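Long-range contact in 450aa long hypothetical fmu protein (Pyrococcus horikoshii, PDB 2YXL), which probably binds RNA and methylates cytosine at carbon 5 with S-adenosyl-L-methionine as methyl donor, as in the RsmB/NOP family: residues 376-387 / 400-411. Sequence-based numbering, arbitrary orientation.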
ATOM      1  N   ALA A 376     -20.884  10.448  11.753  1.00 27.99           N
ATOM      2  CA  ALA A 376     -22.342  10.413  11.900  1.00 27.76           C
ATOM      3  C   ALA A 376     -22.930  11.789  12.156  1.00 27.59           C
ATOM      4  O   ALA A 376     -23.918  12.177  11.530  1.00 27.71           O
ATOM      5  CB  ALA A 376     -22.738   9.466  13.021  1.00 27.76           C
ATOM      6  N   ARG A 377     -22.303  12.523  13.069  1.00 27.38           N
ATOM      7  CA  ARG A 377     -22.805  13.821  13.514  1.00 27.08           C
ATOM      8  C   ARG A 377     -22.567  14.944  12.495  1.00 26.79           C
ATOM      9  O   ARG A 377     -23.123  16.034  12.634  1.00 26.80           O
ATOM     10  CB  ARG A 377     -22.213  14.169  14.886  1.00 27.15           C
ATOM     11  CG  ARG A 377     -22.771  13.315  16.026  1.00 27.34           C
ATOM     12  CD  ARG A 377     -21.809  13.182  17.207  1.00 27.78           C
ATOM     13  NE  ARG A 377     -21.640  14.430  17.953  1.00 27.96           N
ATOM     14  CZ  ARG A 377     -20.466  14.997  18.223  1.00 28.01           C
ATOM     15  NH1 ARG A 377     -19.333  14.430  17.825  1.00 28.14           N
ATOM     16  NH2 ARG A 377     -20.424  16.134  18.906  1.00 27.93           N
ATOM     17  N   LEU A 378     -21.758  14.666  11.473  1.00 26.44           N
ATOM     18  CA  LEU A 378     -21.496  15.625  10.395  1.00 26.07           C
ATOM     19  C   LEU A 378     -22.526  15.550   9.265  1.00 25.89           C
ATOM     20  O   LEU A 378     -22.718  16.517   8.523  1.00 25.77           O
ATOM     21  CB  LEU A 378     -20.087  15.437   9.822  1.00 26.04           C
ATOM     22  CG  LEU A 378     -18.869  15.838  10.658  1.00 25.90           C
ATOM     23  CD1 LEU A 378     -17.609  15.303  10.004  1.00 26.09           C
ATOM     24  CD2 LEU A 378     -18.772  17.343  10.837  1.00 25.80           C
ATOM     25  N   VAL A 379     -23.190  14.401   9.151  1.00 25.71           N
ATOM     26  CA  VAL A 379     -24.121  14.126   8.057  1.00 25.55           C
ATOM     27  C   VAL A 379     -25.456  14.853   8.234  1.00 25.40           C
ATOM     28  O   VAL A 379     -26.047  14.823   9.314  1.00 25.38           O
ATOM     29  CB  VAL A 379     -24.387  12.602   7.912  1.00 25.59           C
ATOM     30  CG1 VAL A 379     -25.145  12.302   6.632  1.00 25.67           C
ATOM     31  CG2 VAL A 379     -23.086  11.822   7.929  1.00 25.51           C
ATOM     32  N   LYS A 380     -25.912  15.503   7.163  1.00 25.25           N
ATOM     33  CA  LYS A 380     -27.245  16.107   7.100  1.00 25.04           C
ATOM     34  C   LYS A 380     -28.321  15.014   7.096  1.00 25.17           C
ATOM     35  O   LYS A 380     -28.043  13.885   6.686  1.00 25.21           O
ATOM     36  CB  LYS A 380     -27.383  16.966   5.838  1.00 24.87           C
ATOM     37  CG  LYS A 380     -26.504  18.203   5.804  1.00 24.34           C
ATOM     38  CD  LYS A 380     -26.703  18.969   4.508  1.00 23.63           C
ATOM     39  CE  LYS A 380     -25.765  20.159   4.416  1.00 23.52           C
ATOM     40  NZ  LYS A 380     -26.024  20.977   3.198  1.00 23.30           N
ATOM     41  N   PRO A 381     -29.546  15.336   7.562  1.00 25.33           N
ATOM     42  CA  PRO A 381     -30.660  14.377   7.530  1.00 25.43           C
ATOM     43  C   PRO A 381     -30.803  13.620   6.201  1.00 25.51           C
ATOM     44  O   PRO A 381     -30.981  12.401   6.209  1.00 25.58           O
ATOM     45  CB  PRO A 381     -31.881  15.260   7.785  1.00 25.39           C
ATOM     46  CG  PRO A 381     -31.360  16.348   8.646  1.00 25.34           C
ATOM     47  CD  PRO A 381     -29.955  16.616   8.179  1.00 25.32           C
ATOM     48  N   GLY A 382     -30.714  14.330   5.077  1.00 25.48           N
ATOM     49  CA  GLY A 382     -30.773  13.691   3.760  1.00 25.46           C
ATOM     50  C   GLY A 382     -29.457  13.089   3.279  1.00 25.41           C
ATOM     51  O   GLY A 382     -29.425  12.393   2.263  1.00 25.44           O
ATOM     52  N   GLY A 383     -28.380  13.341   4.019  1.00 25.29           N
ATOM     53  CA  GLY A 383     -27.026  13.013   3.577  1.00 25.27           C
ATOM     54  C   GLY A 383     -26.624  11.550   3.594  1.00 25.30           C
ATOM     55  O   GLY A 383     -27.393  10.687   4.023  1.00 25.32           O
ATOM     56  N   ARG A 384     -25.403  11.282   3.127  1.00 25.23           N
ATOM     57  CA  ARG A 384     -24.862   9.923   3.045  1.00 25.16           C
ATOM     58  C   ARG A 384     -23.444   9.805   3.606  1.00 25.22           C
ATOM     59  O   ARG A 384     -22.633  10.723   3.486  1.00 25.09           O
ATOM     60  CB  ARG A 384     -24.893   9.404   1.604  1.00 25.09           C
ATOM     61  CG  ARG A 384     -26.278   9.003   1.112  1.00 25.04           C
ATOM     62  CD  ARG A 384     -26.209   8.246  -0.200  1.00 24.81           C
ATOM     63  NE  ARG A 384     -27.530   7.812  -0.654  1.00 24.48           N
ATOM     64  CZ  ARG A 384     -27.745   7.003  -1.688  1.00 24.49           C
ATOM     65  NH1 ARG A 384     -26.727   6.521  -2.389  1.00 25.12           N
ATOM     66  NH2 ARG A 384     -28.984   6.668  -2.020  1.00 24.17           N
ATOM     67  N   LEU A 385     -23.161   8.657   4.214  1.00 25.32           N
ATOM     68  CA  LEU A 385     -21.854   8.359   4.773  1.00 25.69           C
ATOM     69  C   LEU A 385     -21.310   7.103   4.099  1.00 26.03           C
ATOM     70  O   LEU A 385     -21.996   6.080   4.043  1.00 26.14           O
ATOM     71  CB  LEU A 385     -21.969   8.121   6.286  1.00 25.54           C
ATOM     72  CG  LEU A 385     -20.767   8.255   7.239  1.00 25.25           C
ATOM     73  CD1 LEU A 385     -21.132   7.724   8.615  1.00 24.95           C
ATOM     74  CD2 LEU A 385     -19.507   7.565   6.749  1.00 24.40           C
ATOM     75  N   LEU A 386     -20.088   7.178   3.581  1.00 26.37           N
ATOM     76  CA  LEU A 386     -19.405   5.979   3.108  1.00 26.81           C
ATOM     77  C   LEU A 386     -18.208   5.665   3.986  1.00 27.02           C
ATOM     78  O   LEU A 386     -17.338   6.510   4.202  1.00 26.96           O
ATOM     79  CB  LEU A 386     -18.982   6.087   1.637  1.00 26.80           C
ATOM     80  CG  LEU A 386     -18.149   4.917   1.083  1.00 27.16           C
ATOM     81  CD1 LEU A 386     -18.945   3.613   0.969  1.00 26.93           C
ATOM     82  CD2 LEU A 386     -17.531   5.281  -0.256  1.00 27.09           C
ATOM     83  N   TYR A 387     -18.192   4.440   4.497  1.00 27.41           N
ATOM     84  CA  TYR A 387     -17.086   3.947   5.290  1.00 28.04           C
ATOM     85  C   TYR A 387     -16.310   2.928   4.461  1.00 28.54           C
ATOM     86  O   TYR A 387     -16.887   1.977   3.925  1.00 28.55           O
ATOM     87  CB  TYR A 387     -17.617   3.324   6.584  1.00 27.90           C
ATOM     88  CG  TYR A 387     -16.572   2.670   7.459  1.00 27.51           C
ATOM     89  CD1 TYR A 387     -15.815   3.422   8.361  1.00 27.43           C
ATOM     90  CD2 TYR A 387     -16.362   1.294   7.408  1.00 27.31           C
ATOM     91  CE1 TYR A 387     -14.864   2.818   9.185  1.00 27.07           C
ATOM     92  CE2 TYR A 387     -15.412   0.680   8.226  1.00 27.54           C
ATOM     93  CZ  TYR A 387     -14.670   1.448   9.109  1.00 27.43           C
ATOM     94  OH  TYR A 387     -13.728   0.839   9.905  1.00 27.82           O
ATOM     95  N   ASN A 400     -17.628  -3.211  12.814  1.00 34.32           N
ATOM     96  CA  ASN A 400     -17.745  -1.768  13.036  1.00 34.19           C
ATOM     97  C   ASN A 400     -19.036  -1.150  12.493  1.00 34.15           C
ATOM     98  O   ASN A 400     -19.481  -0.106  12.978  1.00 34.23           O
ATOM     99  CB  ASN A 400     -16.532  -1.031  12.463  1.00 34.15           C
ATOM    100  CG  ASN A 400     -15.344  -1.027  13.408  1.00 34.44           C
ATOM    101  OD1 ASN A 400     -15.436  -1.468  14.557  1.00 35.50           O
ATOM    102  ND2 ASN A 400     -14.219  -0.511  12.930  1.00 34.23           N
ATOM    103  N   ILE A 401     -19.630  -1.791  11.488  1.00 34.02           N
ATOM    104  CA  ILE A 401     -20.888  -1.318  10.903  1.00 33.86           C
ATOM    105  C   ILE A 401     -22.095  -1.810  11.706  1.00 33.85           C
ATOM    106  O   ILE A 401     -23.037  -1.049  11.932  1.00 33.90           O
ATOM    107  CB  ILE A 401     -21.004  -1.680   9.390  1.00 33.76           C
ATOM    108  CG1 ILE A 401     -19.858  -1.040   8.593  1.00 33.64           C
ATOM    109  CG2 ILE A 401     -22.359  -1.259   8.806  1.00 33.54           C
ATOM    110  CD1 ILE A 401     -19.677   0.470   8.808  1.00 33.38           C
ATOM    111  N   ARG A 402     -22.055  -3.069  12.140  1.00 33.91           N
ATOM    112  CA  ARG A 402     -23.092  -3.624  13.015  1.00 34.06           C
ATOM    113  C   ARG A 402     -23.212  -2.823  14.309  1.00 33.96           C
ATOM    114  O   ARG A 402     -24.316  -2.602  14.805  1.00 33.91           O
ATOM    115  CB  ARG A 402     -22.824  -5.097  13.333  1.00 34.16           C
ATOM    116  CG  ARG A 402     -23.228  -6.057  12.229  1.00 34.78           C
ATOM    117  CD  ARG A 402     -23.279  -7.490  12.739  1.00 35.82           C
ATOM    118  NE  ARG A 402     -23.319  -8.460  11.646  1.00 36.66           N
ATOM    119  CZ  ARG A 402     -22.243  -8.970  11.051  1.00 37.16           C
ATOM    120  NH1 ARG A 402     -22.383  -9.844  10.063  1.00 37.40           N
ATOM    121  NH2 ARG A 402     -21.025  -8.607  11.436  1.00 37.47           N
ATOM    122  N   TRP A 403     -22.068  -2.391  14.839  1.00 33.93           N
ATOM    123  CA  TRP A 403     -22.024  -1.507  15.999  1.00 33.88           C
ATOM    124  C   TRP A 403     -22.660  -0.157  15.678  1.00 33.86           C
ATOM    125  O   TRP A 403     -23.450   0.367  16.468  1.00 34.01           O
ATOM    126  CB  TRP A 403     -20.580  -1.310  16.481  1.00 33.82           C
ATOM    127  CG  TRP A 403     -20.445  -0.245  17.535  1.00 33.84           C
ATOM    128  CD1 TRP A 403     -20.636  -0.392  18.880  1.00 33.76           C
ATOM    129  CD2 TRP A 403     -20.103   1.132  17.326  1.00 33.83           C
ATOM    130  NE1 TRP A 403     -20.431   0.806  19.522  1.00 33.67           N
ATOM    131  CE2 TRP A 403     -20.104   1.759  18.594  1.00 33.72           C
ATOM    132  CE3 TRP A 403     -19.796   1.899  16.191  1.00 33.80           C
ATOM    133  CZ2 TRP A 403     -19.807   3.117  18.761  1.00 33.64           C
ATOM    134  CZ3 TRP A 403     -19.503   3.251  16.357  1.00 33.83           C
ATOM    135  CH2 TRP A 403     -19.512   3.845  17.634  1.00 33.77           C
ATOM    136  N   PHE A 404     -22.313   0.393  14.516  1.00 33.81           N
ATOM    137  CA  PHE A 404     -22.810   1.694  14.075  1.00 33.81           C
ATOM    138  C   PHE A 404     -24.330   1.699  13.911  1.00 34.02           C
ATOM    139  O   PHE A 404     -24.994   2.668  14.283  1.00 34.02           O
ATOM    140  CB  PHE A 404     -22.125   2.112  12.768  1.00 33.64           C
ATOM    141  CG  PHE A 404     -22.414   3.527  12.353  1.00 33.20           C
ATOM    142  CD1 PHE A 404     -23.397   3.801  11.410  1.00 32.82           C
ATOM    143  CD2 PHE A 404     -21.702   4.587  12.905  1.00 32.81           C
ATOM    144  CE1 PHE A 404     -23.667   5.109  11.024  1.00 32.72           C
ATOM    145  CE2 PHE A 404     -21.963   5.898  12.521  1.00 32.53           C
ATOM    146  CZ  PHE A 404     -22.949   6.160  11.581  1.00 32.70           C
ATOM    147  N   LEU A 405     -24.869   0.612  13.360  1.00 34.28           N
ATOM    148  CA  LEU A 405     -26.315   0.465  13.166  1.00 34.53           C
ATOM    149  C   LEU A 405     -27.059   0.205  14.477  1.00 34.63           C
ATOM    150  O   LEU A 405     -28.277   0.372  14.550  1.00 34.54           O
ATOM    151  CB  LEU A 405     -26.618  -0.642  12.148  1.00 34.53           C
ATOM    152  CG  LEU A 405     -26.773  -0.262  10.670  1.00 34.63           C
ATOM    153  CD1 LEU A 405     -25.500   0.331  10.083  1.00 34.67           C
ATOM    154  CD2 LEU A 405     -27.218  -1.468   9.853  1.00 34.65           C
ATOM    155  N   ASN A 406     -26.317  -0.205  15.504  1.00 34.88           N
ATOM    156  CA  ASN A 406     -26.882  -0.438  16.826  1.00 35.20           C
ATOM    157  C   ASN A 406     -26.982   0.831  17.671  1.00 35.40           C
ATOM    158  O   ASN A 406     -28.023   1.093  18.277  1.00 35.37           O
ATOM    159  CB  ASN A 406     -26.099  -1.528  17.566  1.00 35.20           C
ATOM    160  CG  ASN A 406     -26.648  -2.920  17.307  1.00 35.27           C
ATOM    161  OD1 ASN A 406     -27.844  -3.172  17.472  1.00 35.45           O
ATOM    162  ND2 ASN A 406     -25.772  -3.837  16.913  1.00 35.03           N
ATOM    163  N   VAL A 407     -25.905   1.616  17.700  1.00 35.69           N
ATOM    164  CA  VAL A 407     -25.865   2.853  18.491  1.00 35.95           C
ATOM    165  C   VAL A 407     -26.519   4.033  17.754  1.00 36.14           C
ATOM    166  O   VAL A 407     -27.278   4.798  18.350  1.00 36.18           O
ATOM    167  CB  VAL A 407     -24.420   3.182  19.003  1.00 35.95           C
ATOM    168  CG1 VAL A 407     -23.448   3.430  17.851  1.00 35.81           C
ATOM    169  CG2 VAL A 407     -24.432   4.357  19.982  1.00 36.01           C
ATOM    170  N   HIS A 408     -26.230   4.166  16.462  1.00 36.47           N
ATOM    171  CA  HIS A 408     -26.942   5.111  15.602  1.00 36.75           C
ATOM    172  C   HIS A 408     -28.095   4.340  14.950  1.00 36.92           C
ATOM    173  O   HIS A 408     -27.861   3.350  14.252  1.00 36.99           O
ATOM    174  CB  HIS A 408     -25.989   5.746  14.584  1.00 36.73           C
ATOM    175  CG  HIS A 408     -24.809   6.424  15.212  1.00 36.66           C
ATOM    176  ND1 HIS A 408     -24.847   7.729  15.655  1.00 36.67           N
ATOM    177  CD2 HIS A 408     -23.566   5.969  15.493  1.00 36.50           C
ATOM    178  CE1 HIS A 408     -23.675   8.052  16.172  1.00 36.51           C
ATOM    179  NE2 HIS A 408     -22.879   7.001  16.085  1.00 36.53           N
ATOM    180  N   PRO A 409     -29.344   4.790  15.158  1.00 37.08           N
ATOM    181  CA  PRO A 409     -30.008   6.075  15.300  1.00 37.25           C
ATOM    182  C   PRO A 409     -29.250   7.359  14.911  1.00 37.32           C
ATOM    183  O   PRO A 409     -28.406   7.857  15.659  1.00 37.46           O
ATOM    184  CB  PRO A 409     -30.480   6.023  16.750  1.00 37.24           C
ATOM    185  CG  PRO A 409     -31.034   4.513  16.811  1.00 37.24           C
ATOM    186  CD  PRO A 409     -30.258   3.747  15.647  1.00 37.10           C
ATOM    187  N   GLU A 410     -29.555   7.861  13.715  1.00 37.30           N
ATOM    188  CA  GLU A 410     -30.432   7.120  12.808  1.00 37.27           C
ATOM    189  C   GLU A 410     -29.902   7.018  11.379  1.00 37.34           C
ATOM    190  O   GLU A 410     -30.220   7.843  10.518  1.00 37.33           O
ATOM    191  CB  GLU A 410     -31.871   7.643  12.824  1.00 37.30           C
ATOM    192  CG  GLU A 410     -32.924   6.524  12.887  1.00 37.32           C
ATOM    193  CD  GLU A 410     -32.475   5.233  12.200  1.00 36.94           C
ATOM    194  OE1 GLU A 410     -32.127   4.266  12.913  1.00 35.99           O
ATOM    195  OE2 GLU A 410     -32.460   5.191  10.950  1.00 37.28           O
ATOM    196  N   PHE A 411     -29.102   5.981  11.151  1.00 37.26           N
ATOM    197  CA  PHE A 411     -28.621   5.633   9.824  1.00 37.28           C
ATOM    198  C   PHE A 411     -29.198   4.292   9.391  1.00 37.33           C
ATOM    199  O   PHE A 411     -29.647   3.498  10.224  1.00 37.28           O
ATOM    200  CB  PHE A 411     -27.091   5.565   9.811  1.00 37.23           C
ATOM    201  CG  PHE A 411     -26.423   6.909   9.786  1.00 37.14           C
ATOM    202  CD1 PHE A 411     -26.258   7.644  10.957  1.00 37.11           C
ATOM    203  CD2 PHE A 411     -25.947   7.439   8.590  1.00 36.85           C
ATOM    204  CE1 PHE A 411     -25.637   8.888  10.935  1.00 37.09           C
ATOM    205  CE2 PHE A 411     -25.321   8.681   8.557  1.00 36.78           C
ATOM    206  CZ  PHE A 411     -25.165   9.407   9.733  1.00 37.16           C
TER
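Strand 383-387 and helix 400-407 run roughly antiparallel (153° between their N-to-C directions) with a closest axis approach of 11.7 Å; across the two segments the CA atoms come nearest at A376–H408 and Y387–I401. A376, closing helix 361-376, is the hub at one end. Its CB lies over one face of the H408 ring, 3.8 Å from the centroid and 22° off the normal, a CH-pi contact. The same methyl meets the F404 ring at its edge, 3.6 Å from CZ, and stands 3.6 Å from F411 CE1. F404 CZ in turn sits over a face of the F411 ring, while A376 O and V379 CG2 border that ring in its plane. F404 extends with CG anti to the backbone N (chi1 -171°), which carries CZ to 3.8 Å from L385 CD1. At the other end I401 CD1 approaches Y387 CD2 at 3.7 Å, the methyl lying obliquely to the ring. Helix 400-407 thus packs on the Rossmann-like methyltransferase sheet beside helix 361-376. The side chain of Y387 lies about 10 Å from the bound sinefungin. The contacts that can be assigned across the interface are apolar and CH-pi, so these carry its cohesion, whereas the polar ends of Y387 and N400 are hydrogen-bonded outside the two segments, Y387 OH with E396 O and N400 OD1 with R369 NE.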